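Long-range contact in succinate-semialdehyde dehydrogenase (Streptococcus pyogenes MGAS1882, PDB 4OGD), which probably oxidises succinic semialdehyde to succinate, with NADP+ bound as the cofactor, as a member of the aldehyde dehydrogenase family: residues K49-R63 with V85-A99. Residues are numbered along the deposited sequence; the frame is centred on the assembly and turned at random.
Sequences KAQLHQVANILRRDR and VDLCADIADYYADKA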
ATOM      1  N   LYS A  49       6.104  11.482 -22.440  1.00  8.69           N
ATOM      2  CA  LYS A  49       6.863  10.350 -22.968  1.00  9.00           C
ATOM      3  C   LYS A  49       8.133  10.833 -23.657  1.00  9.72           C
ATOM      4  O   LYS A  49       9.214  10.290 -23.436  1.00 10.17           O
ATOM      5  CB  LYS A  49       6.018   9.519 -23.943  1.00 10.15           C
ATOM      6  CG  LYS A  49       4.967   8.662 -23.242  1.00 10.13           C
ATOM      7  CD  LYS A  49       3.867   8.225 -24.192  1.00 12.82           C
ATOM      8  CE  LYS A  49       4.407   7.408 -25.348  1.00 16.83           C
ATOM      9  NZ  LYS A  49       3.297   6.892 -26.213  1.00 18.51           N
ATOM     10  N   ALA A  50       7.997  11.857 -24.491  1.00 11.41           N
ATOM     11  CA  ALA A  50       9.146  12.400 -25.206  1.00 10.25           C
ATOM     12  C   ALA A  50      10.151  13.018 -24.241  1.00 10.88           C
ATOM     13  O   ALA A  50      11.362  12.884 -24.423  1.00 11.60           O
ATOM     14  CB  ALA A  50       8.693  13.436 -26.228  1.00 12.64           C
ATOM     15  N   GLN A  51       9.648  13.718 -23.234  1.00 10.11           N
ATOM     16  CA  GLN A  51      10.519  14.347 -22.247  1.00  8.77           C
ATOM     17  C   GLN A  51      11.294  13.313 -21.434  1.00 11.35           C
ATOM     18  O   GLN A  51      12.466  13.514 -21.129  1.00  8.79           O
ATOM     19  CB  GLN A  51       9.702  15.271 -21.338  1.00 10.96           C
ATOM     20  CG  GLN A  51       9.227  16.544 -22.048  1.00 10.81           C
ATOM     21  CD  GLN A  51       7.977  17.127 -21.435  1.00 10.99           C
ATOM     22  OE1 GLN A  51       7.553  16.714 -20.359  1.00 10.66           O
ATOM     23  NE2 GLN A  51       7.366  18.093 -22.124  1.00 13.13           N
ATOM     24  N   LEU A  52      10.649  12.201 -21.094  1.00  9.73           N
ATOM     25  CA  LEU A  52      11.335  11.133 -20.364  1.00  8.50           C
ATOM     26  C   LEU A  52      12.408  10.445 -21.217  1.00  9.00           C
ATOM     27  O   LEU A  52      13.489  10.122 -20.732  1.00  8.67           O
ATOM     28  CB  LEU A  52      10.326  10.117 -19.805  1.00  8.54           C
ATOM     29  CG  LEU A  52      10.879   9.086 -18.821  1.00  7.82           C
ATOM     30  CD1 LEU A  52      11.583   9.758 -17.642  1.00  7.18           C
ATOM     31  CD2 LEU A  52       9.754   8.174 -18.335  1.00  6.22           C
ATOM     32  N   HIS A  53      12.118  10.227 -22.493  1.00  8.80           N
ATOM     33  CA  HIS A  53      13.158   9.783 -23.408  1.00  9.12           C
ATOM     34  C   HIS A  53      14.319  10.783 -23.464  1.00  9.37           C
ATOM     35  O   HIS A  53      15.475  10.378 -23.570  1.00  9.72           O
ATOM     36  CB  HIS A  53      12.581   9.544 -24.804  1.00  7.14           C
ATOM     37  CG  HIS A  53      11.854   8.243 -24.947  1.00  9.78           C
ATOM     38  ND1 HIS A  53      12.425   7.033 -24.616  1.00 10.64           N
ATOM     39  CD2 HIS A  53      10.611   7.960 -25.406  1.00 10.04           C
ATOM     40  CE1 HIS A  53      11.566   6.060 -24.865  1.00 10.56           C
ATOM     41  NE2 HIS A  53      10.458   6.596 -25.346  1.00 11.74           N
ATOM     42  N   GLN A  54      14.018  12.082 -23.384  1.00  7.96           N
ATOM     43  CA  GLN A  54      15.062  13.104 -23.462  1.00  8.94           C
ATOM     44  C   GLN A  54      15.895  13.111 -22.184  1.00  8.59           C
ATOM     45  O   GLN A  54      17.103  13.389 -22.212  1.00 10.46           O
ATOM     46  CB  GLN A  54      14.466  14.494 -23.760  1.00  9.51           C
ATOM     47  CG  GLN A  54      15.511  15.611 -23.991  1.00  9.29           C
ATOM     48  CD  GLN A  54      16.456  15.330 -25.170  1.00 13.93           C
ATOM     49  OE1 GLN A  54      16.152  14.534 -26.051  1.00 21.39           O
ATOM     50  NE2 GLN A  54      17.602  15.990 -25.176  1.00 22.95           N
ATOM     51  N   VAL A  55      15.262  12.783 -21.059  1.00  7.69           N
ATOM     52  CA  VAL A  55      16.011  12.618 -19.819  1.00  8.53           C
ATOM     53  C   VAL A  55      17.070  11.535 -20.010  1.00  8.59           C
ATOM     54  O   VAL A  55      18.238  11.732 -19.671  1.00  8.94           O
ATOM     55  CB  VAL A  55      15.094  12.270 -18.622  1.00  7.74           C
ATOM     56  CG1 VAL A  55      15.930  11.816 -17.433  1.00  9.19           C
ATOM     57  CG2 VAL A  55      14.250  13.464 -18.239  1.00  8.37           C
ATOM     58  N   ALA A  56      16.656  10.402 -20.576  1.00 10.15           N
ATOM     59  CA  ALA A  56      17.580   9.312 -20.873  1.00 10.74           C
ATOM     60  C   ALA A  56      18.673   9.770 -21.838  1.00 10.38           C
ATOM     61  O   ALA A  56      19.850   9.433 -21.671  1.00  8.56           O
ATOM     62  CB  ALA A  56      16.823   8.115 -21.446  1.00  9.51           C
ATOM     63  N   ASN A  57      18.276  10.542 -22.845  1.00  8.55           N
ATOM     64  CA  ASN A  57      19.210  11.065 -23.845  1.00  9.79           C
ATOM     65  C   ASN A  57      20.295  11.952 -23.236  1.00 12.30           C
ATOM     66  O   ASN A  57      21.480  11.828 -23.569  1.00 10.58           O
ATOM     67  CB  ASN A  57      18.419  11.848 -24.898  1.00 12.04           C
ATOM     68  CG  ASN A  57      19.213  12.115 -26.165  1.00 14.79           C
ATOM     69  OD1 ASN A  57      19.274  13.250 -26.635  1.00 20.96           O
ATOM     70  ND2 ASN A  57      19.800  11.072 -26.736  1.00 11.70           N
ATOM     71  N   ILE A  58      19.889  12.852 -22.348  1.00  8.64           N
ATOM     72  CA  ILE A  58      20.839  13.739 -21.684  1.00  9.83           C
ATOM     73  C   ILE A  58      21.739  12.966 -20.722  1.00 10.21           C
ATOM     74  O   ILE A  58      22.928  13.270 -20.593  1.00  8.73           O
ATOM     75  CB  ILE A  58      20.128  14.888 -20.956  1.00  8.12           C
ATOM     76  CG1 ILE A  58      19.395  15.767 -21.969  1.00  9.19           C
ATOM     77  CG2 ILE A  58      21.129  15.716 -20.147  1.00  9.20           C
ATOM     78  CD1 ILE A  58      18.398  16.725 -21.329  1.00 10.42           C
ATOM     79  N   LEU A  59      21.180  11.959 -20.054  1.00 10.56           N
ATOM     80  CA  LEU A  59      21.991  11.085 -19.214  1.00 11.27           C
ATOM     81  C   LEU A  59      23.067  10.359 -20.027  1.00  9.21           C
ATOM     82  O   LEU A  59      24.215  10.243 -19.579  1.00  9.18           O
ATOM     83  CB  LEU A  59      21.116  10.089 -18.455  1.00  9.58           C
ATOM     84  CG  LEU A  59      20.401  10.663 -17.234  1.00  8.86           C
ATOM     85  CD1 LEU A  59      19.415   9.631 -16.690  1.00  8.95           C
ATOM     86  CD2 LEU A  59      21.400  11.068 -16.148  1.00 10.42           C
ATOM     87  N   ARG A  60      22.710   9.903 -21.227  1.00  9.95           N
ATOM     88  CA  ARG A  60      23.690   9.301 -22.129  1.00 11.04           C
ATOM     89  C   ARG A  60      24.778  10.300 -22.509  1.00 10.35           C
ATOM     90  O   ARG A  60      25.972  10.003 -22.430  1.00 10.27           O
ATOM     91  CB  ARG A  60      23.026   8.792 -23.415  1.00 10.77           C
ATOM     92  CG  ARG A  60      22.246   7.501 -23.285  1.00 10.60           C
ATOM     93  CD  ARG A  60      21.783   7.032 -24.669  1.00  9.30           C
ATOM     94  NE  ARG A  60      21.131   5.727 -24.599  1.00 12.37           N
ATOM     95  CZ  ARG A  60      19.819   5.542 -24.490  1.00 17.69           C
ATOM     96  NH1 ARG A  60      18.995   6.577 -24.469  1.00 15.78           N
ATOM     97  NH2 ARG A  60      19.330   4.312 -24.414  1.00 22.31           N
ATOM     98  N   ARG A  61      24.347  11.478 -22.943  1.00  9.87           N
ATOM     99  CA  ARG A  61      25.258  12.526 -23.399  1.00  8.20           C
ATOM    100  C   ARG A  61      26.230  12.969 -22.302  1.00 10.33           C
ATOM    101  O   ARG A  61      27.433  13.167 -22.540  1.00 10.23           O
ATOM    102  CB  ARG A  61      24.445  13.737 -23.879  1.00  9.57           C
ATOM    103  CG  ARG A  61      25.279  14.810 -24.583  1.00 10.47           C
ATOM    104  CD  ARG A  61      24.461  16.072 -24.759  1.00 12.08           C
ATOM    105  NE  ARG A  61      24.299  16.758 -23.479  1.00 13.58           N
ATOM    106  CZ  ARG A  61      23.336  17.632 -23.209  1.00 15.58           C
ATOM    107  NH1 ARG A  61      22.419  17.916 -24.130  1.00 16.32           N
ATOM    108  NH2 ARG A  61      23.279  18.205 -22.009  1.00 12.15           N
ATOM    109  N   ASP A  62      25.699  13.123 -21.096  1.00  9.18           N
ATOM    110  CA  ASP A  62      26.468  13.685 -19.994  1.00 10.91           C
ATOM    111  C   ASP A  62      26.761  12.652 -18.912  1.00 11.56           C
ATOM    112  O   ASP A  62      26.873  13.006 -17.736  1.00 12.62           O
ATOM    113  CB  ASP A  62      25.711  14.866 -19.369  1.00  8.92           C
ATOM    114  CG  ASP A  62      25.615  16.059 -20.296  1.00 11.49           C
ATOM    115  OD1 ASP A  62      26.356  16.098 -21.295  1.00 12.43           O
ATOM    116  OD2 ASP A  62      24.806  16.969 -20.015  1.00 11.89           O
ATOM    117  N   ARG A  63      26.896  11.391 -19.306  1.00 10.07           N
ATOM    118  CA  ARG A  63      27.010  10.311 -18.327  1.00 10.74           C
ATOM    119  C   ARG A  63      28.123  10.524 -17.320  1.00 12.52           C
ATOM    120  O   ARG A  63      27.923  10.369 -16.116  1.00 10.53           O
ATOM    121  CB  ARG A  63      27.204   8.957 -18.993  1.00 12.47           C
ATOM    122  CG  ARG A  63      27.369   7.870 -17.945  1.00 13.28           C
ATOM    123  CD  ARG A  63      27.569   6.523 -18.535  1.00 19.26           C
ATOM    124  NE  ARG A  63      28.830   6.461 -19.255  1.00 20.41           N
ATOM    125  CZ  ARG A  63      29.261   5.383 -19.894  1.00 27.24           C
ATOM    126  NH1 ARG A  63      28.534   4.278 -19.885  1.00 27.56           N
ATOM    127  NH2 ARG A  63      30.421   5.411 -20.534  1.00 33.28           N
ATOM    128  N   VAL A  85      24.186   5.392 -13.850  1.00  7.76           N
ATOM    129  CA  VAL A  85      23.616   6.220 -14.911  1.00  6.93           C
ATOM    130  C   VAL A  85      23.022   5.350 -16.006  1.00  7.30           C
ATOM    131  O   VAL A  85      21.898   5.593 -16.450  1.00  9.92           O
ATOM    132  CB  VAL A  85      24.647   7.165 -15.538  1.00  9.44           C
ATOM    133  CG1 VAL A  85      24.030   7.871 -16.744  1.00  9.65           C
ATOM    134  CG2 VAL A  85      25.118   8.173 -14.514  1.00 10.21           C
ATOM    135  N   ASP A  86      23.775   4.336 -16.437  1.00  9.85           N
ATOM    136  CA  ASP A  86      23.317   3.439 -17.499  1.00  8.69           C
ATOM    137  C   ASP A  86      21.954   2.825 -17.181  1.00 10.37           C
ATOM    138  O   ASP A  86      21.074   2.758 -18.048  1.00  9.15           O
ATOM    139  CB  ASP A  86      24.328   2.313 -17.752  1.00  9.43           C
ATOM    140  CG  ASP A  86      25.626   2.801 -18.372  1.00 13.08           C
ATOM    141  OD1 ASP A  86      25.684   3.953 -18.856  1.00 14.20           O
ATOM    142  OD2 ASP A  86      26.604   2.013 -18.374  1.00 18.61           O
ATOM    143  N   LEU A  87      21.781   2.386 -15.936  1.00  9.62           N
ATOM    144  CA  LEU A  87      20.526   1.776 -15.513  1.00  9.18           C
ATOM    145  C   LEU A  87      19.397   2.808 -15.471  1.00 10.42           C
ATOM    146  O   LEU A  87      18.256   2.498 -15.820  1.00 10.66           O
ATOM    147  CB  LEU A  87      20.696   1.079 -14.159  1.00  9.83           C
ATOM    148  CG  LEU A  87      19.460   0.338 -13.652  1.00 11.95           C
ATOM    149  CD1 LEU A  87      18.896  -0.575 -14.735  1.00 11.96           C
ATOM    150  CD2 LEU A  87      19.807  -0.462 -12.395  1.00 12.32           C
ATOM    151  N   CYS A  88      19.717   4.032 -15.058  1.00  7.52           N
ATOM    152  CA  CYS A  88      18.730   5.112 -15.040  1.00  6.77           C
ATOM    153  C   CYS A  88      18.228   5.406 -16.450  1.00  7.13           C
ATOM    154  O   CYS A  88      17.035   5.634 -16.645  1.00  9.15           O
ATOM    155  CB  CYS A  88      19.321   6.383 -14.440  1.00  9.11           C
ATOM    156  SG  CYS A  88      19.510   6.307 -12.649  1.00  8.78           S
ATOM    157  N   ALA A  89      19.155   5.415 -17.413  1.00  9.08           N
ATOM    158  CA  ALA A  89      18.810   5.607 -18.815  1.00  6.18           C
ATOM    159  C   ALA A  89      17.778   4.563 -19.217  1.00  8.12           C
ATOM    160  O   ALA A  89      16.733   4.895 -19.776  1.00  8.47           O
ATOM    161  CB  ALA A  89      20.064   5.507 -19.692  1.00 10.09           C
ATOM    162  N   ASP A  90      18.050   3.303 -18.892  1.00  8.65           N
ATOM    163  CA  ASP A  90      17.144   2.212 -19.258  1.00  8.44           C
ATOM    164  C   ASP A  90      15.773   2.283 -18.581  1.00  8.05           C
ATOM    165  O   ASP A  90      14.755   1.959 -19.197  1.00  8.55           O
ATOM    166  CB  ASP A  90      17.805   0.855 -19.005  1.00  7.72           C
ATOM    167  CG  ASP A  90      18.975   0.597 -19.940  1.00 13.59           C
ATOM    168  OD1 ASP A  90      19.067   1.272 -20.995  1.00 12.73           O
ATOM    169  OD2 ASP A  90      19.791  -0.296 -19.627  1.00 14.46           O
ATOM    170  N   ILE A  91      15.749   2.703 -17.321  1.00  7.15           N
ATOM    171  CA  ILE A  91      14.479   2.833 -16.603  1.00  6.26           C
ATOM    172  C   ILE A  91      13.586   3.912 -17.227  1.00  7.79           C
ATOM    173  O   ILE A  91      12.388   3.698 -17.422  1.00  8.20           O
ATOM    174  CB  ILE A  91      14.709   3.108 -15.101  1.00  6.79           C
ATOM    175  CG1 ILE A  91      15.358   1.896 -14.439  1.00  9.79           C
ATOM    176  CG2 ILE A  91      13.394   3.436 -14.418  1.00  6.57           C
ATOM    177  CD1 ILE A  91      15.854   2.156 -13.014  1.00  7.32           C
ATOM    178  N   ALA A  92      14.172   5.063 -17.547  1.00  6.75           N
ATOM    179  CA  ALA A  92      13.454   6.164 -18.190  1.00  6.90           C
ATOM    180  C   ALA A  92      12.900   5.722 -19.541  1.00  7.29           C
ATOM    181  O   ALA A  92      11.711   5.909 -19.829  1.00  8.58           O
ATOM    182  CB  ALA A  92      14.384   7.359 -18.365  1.00  7.25           C
ATOM    183  N   ASP A  93      13.751   5.109 -20.363  1.00  8.13           N
ATOM    184  CA  ASP A  93      13.287   4.639 -21.671  1.00  8.78           C
ATOM    185  C   ASP A  93      12.198   3.578 -21.516  1.00 10.23           C
ATOM    186  O   ASP A  93      11.222   3.576 -22.264  1.00 11.59           O
ATOM    187  CB  ASP A  93      14.446   4.092 -22.510  1.00 10.00           C
ATOM    188  CG  ASP A  93      15.262   5.183 -23.187  1.00 11.52           C
ATOM    189  OD1 ASP A  93      14.720   6.277 -23.495  1.00 10.74           O
ATOM    190  OD2 ASP A  93      16.464   4.930 -23.418  1.00 12.64           O
ATOM    191  N   TYR A  94      12.361   2.684 -20.535  1.00  7.25           N
ATOM    192  CA  TYR A  94      11.371   1.642 -20.271  1.00  8.35           C
ATOM    193  C   TYR A  94       9.977   2.220 -20.023  1.00  8.98           C
ATOM    194  O   TYR A  94       9.019   1.844 -20.687  1.00 10.27           O
ATOM    195  CB  TYR A  94      11.821   0.803 -19.073  1.00  7.49           C
ATOM    196  CG  TYR A  94      10.859  -0.278 -18.599  1.00  8.74           C
ATOM    197  CD1 TYR A  94      10.059  -0.076 -17.484  1.00  7.51           C
ATOM    198  CD2 TYR A  94      10.794  -1.514 -19.241  1.00  8.94           C
ATOM    199  CE1 TYR A  94       9.200  -1.060 -17.032  1.00  7.56           C
ATOM    200  CE2 TYR A  94       9.939  -2.508 -18.796  1.00  8.38           C
ATOM    201  CZ  TYR A  94       9.146  -2.276 -17.688  1.00  8.50           C
ATOM    202  OH  TYR A  94       8.307  -3.270 -17.253  1.00  9.95           O
ATOM    203  N   TYR A  95       9.859   3.145 -19.076  1.00  6.92           N
ATOM    204  CA  TYR A  95       8.533   3.646 -18.729  1.00  8.39           C
ATOM    205  C   TYR A  95       7.931   4.517 -19.831  1.00  8.56           C
ATOM    206  O   TYR A  95       6.721   4.528 -20.029  1.00  9.05           O
ATOM    207  CB  TYR A  95       8.551   4.348 -17.367  1.00  7.12           C
ATOM    208  CG  TYR A  95       8.514   3.339 -16.244  1.00  6.83           C
ATOM    209  CD1 TYR A  95       7.374   2.570 -16.028  1.00  9.06           C
ATOM    210  CD2 TYR A  95       9.615   3.138 -15.416  1.00  7.63           C
ATOM    211  CE1 TYR A  95       7.325   1.635 -15.017  1.00  6.86           C
ATOM    212  CE2 TYR A  95       9.580   2.200 -14.401  1.00  7.69           C
ATOM    213  CZ  TYR A  95       8.433   1.452 -14.207  1.00  6.71           C
ATOM    214  OH  TYR A  95       8.368   0.510 -13.202  1.00  8.55           O
ATOM    215  N   ALA A  96       8.779   5.225 -20.565  1.00  8.83           N
ATOM    216  CA  ALA A  96       8.288   5.954 -21.732  1.00 10.40           C
ATOM    217  C   ALA A  96       7.778   4.991 -22.810  1.00 10.14           C
ATOM    218  O   ALA A  96       6.742   5.239 -23.444  1.00 12.19           O
ATOM    219  CB  ALA A  96       9.367   6.877 -22.280  1.00  9.02           C
ATOM    220  N   ASP A  97       8.500   3.890 -23.019  1.00 10.36           N
ATOM    221  CA  ASP A  97       8.104   2.907 -24.028  1.00 10.10           C
ATOM    222  C   ASP A  97       6.855   2.142 -23.626  1.00 12.27           C
ATOM    223  O   ASP A  97       6.030   1.802 -24.472  1.00 13.00           O
ATOM    224  CB  ASP A  97       9.232   1.912 -24.311  1.00 10.96           C
ATOM    225  CG  ASP A  97      10.322   2.492 -25.196  1.00 14.60           C
ATOM    226  OD1 ASP A  97      10.083   3.516 -25.865  1.00 14.71           O
ATOM    227  OD2 ASP A  97      11.420   1.898 -25.233  1.00 21.67           O
ATOM    228  N   LYS A  98       6.723   1.874 -22.330  1.00 10.11           N
ATOM    229  CA  LYS A  98       5.624   1.059 -21.829  1.00 10.31           C
ATOM    230  C   LYS A  98       4.387   1.876 -21.478  1.00 10.26           C
ATOM    231  O   LYS A  98       3.363   1.309 -21.113  1.00 10.04           O
ATOM    232  CB  LYS A  98       6.066   0.278 -20.591  1.00  8.81           C
ATOM    233  CG  LYS A  98       7.056  -0.846 -20.854  1.00 10.38           C
ATOM    234  CD  LYS A  98       6.388  -2.005 -21.574  1.00 14.63           C
ATOM    235  CE  LYS A  98       7.403  -3.084 -21.912  1.00 20.08           C
ATOM    236  NZ  LYS A  98       6.772  -4.252 -22.598  1.00 22.71           N
ATOM    237  N   ALA A  99       4.486   3.199 -21.599  1.00  9.16           N
ATOM    238  CA  ALA A  99       3.428   4.099 -21.150  1.00 10.77           C
ATOM    239  C   ALA A  99       2.034   3.711 -21.646  1.00 11.63           C
ATOM    240  O   ALA A  99       1.109   3.551 -20.848  1.00 11.36           O
ATOM    241  CB  ALA A  99       3.757   5.532 -21.535  1.00  9.78           C
TER
HETATM  242  O   HOH W   1       3.994   3.983 -24.920  1.00 12.93           O
HETATM  243  O   HOH W   2      16.199   7.995 -25.015  1.00 13.05           O
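Ala56 and Ala89 bring their CA atoms to 4.4 Å at the waist of an antiparallel helix pair, 49-61 against 85-99, in the aldehyde dehydrogenase fold. The axes approach to 8.1 Å at 163°, and the pair illustrates how small residues let helices close up while charged ones fasten the outer side.

The apolar layer is built of alanines and branched chains. Leu52 puts CG anti to the backbone N (chi1 -170°), which lays CD1 against Ala92 CB at 3.8 Å and CD2 against the Ala92 carbonyl oxygen and beside Tyr95 CB. Farther along, Leu59 CD1 meets Cys88 CB, while Val85 CG1 packs on Leu59 CB and on Arg63 CG. Behind this layer Leu52 rests on Ile147 of helix 136-148, and Leu59 on Leu170 of helix 161-173.

The polar side centres on Asp93, whose two oxygens divide the work. OD1 accepts from His53 ND1 at 2.7 Å, nearly straight and in the ring plane of His53, but reached on the anti side of the carboxylate and tilted out of its plane; it also accepts a hydrogen bond from a water that donates to His53 O as well. OD2 is gripped end-on by both NH1 and NH2 of Arg60, its extended chain reaching across from the other helix; the two groups lie nearly coplanar, 23° apart. Such pairing would favour a charged carboxylate. A second salt bridge ties Arg63 NH1 to the syn lone pair of Asp86 OD1, at 3.0 Å.

The imidazole is also held from above: Ala96 CB sits over one face of His53, 3.4 Å from the ring centroid, in a CH-pi contact.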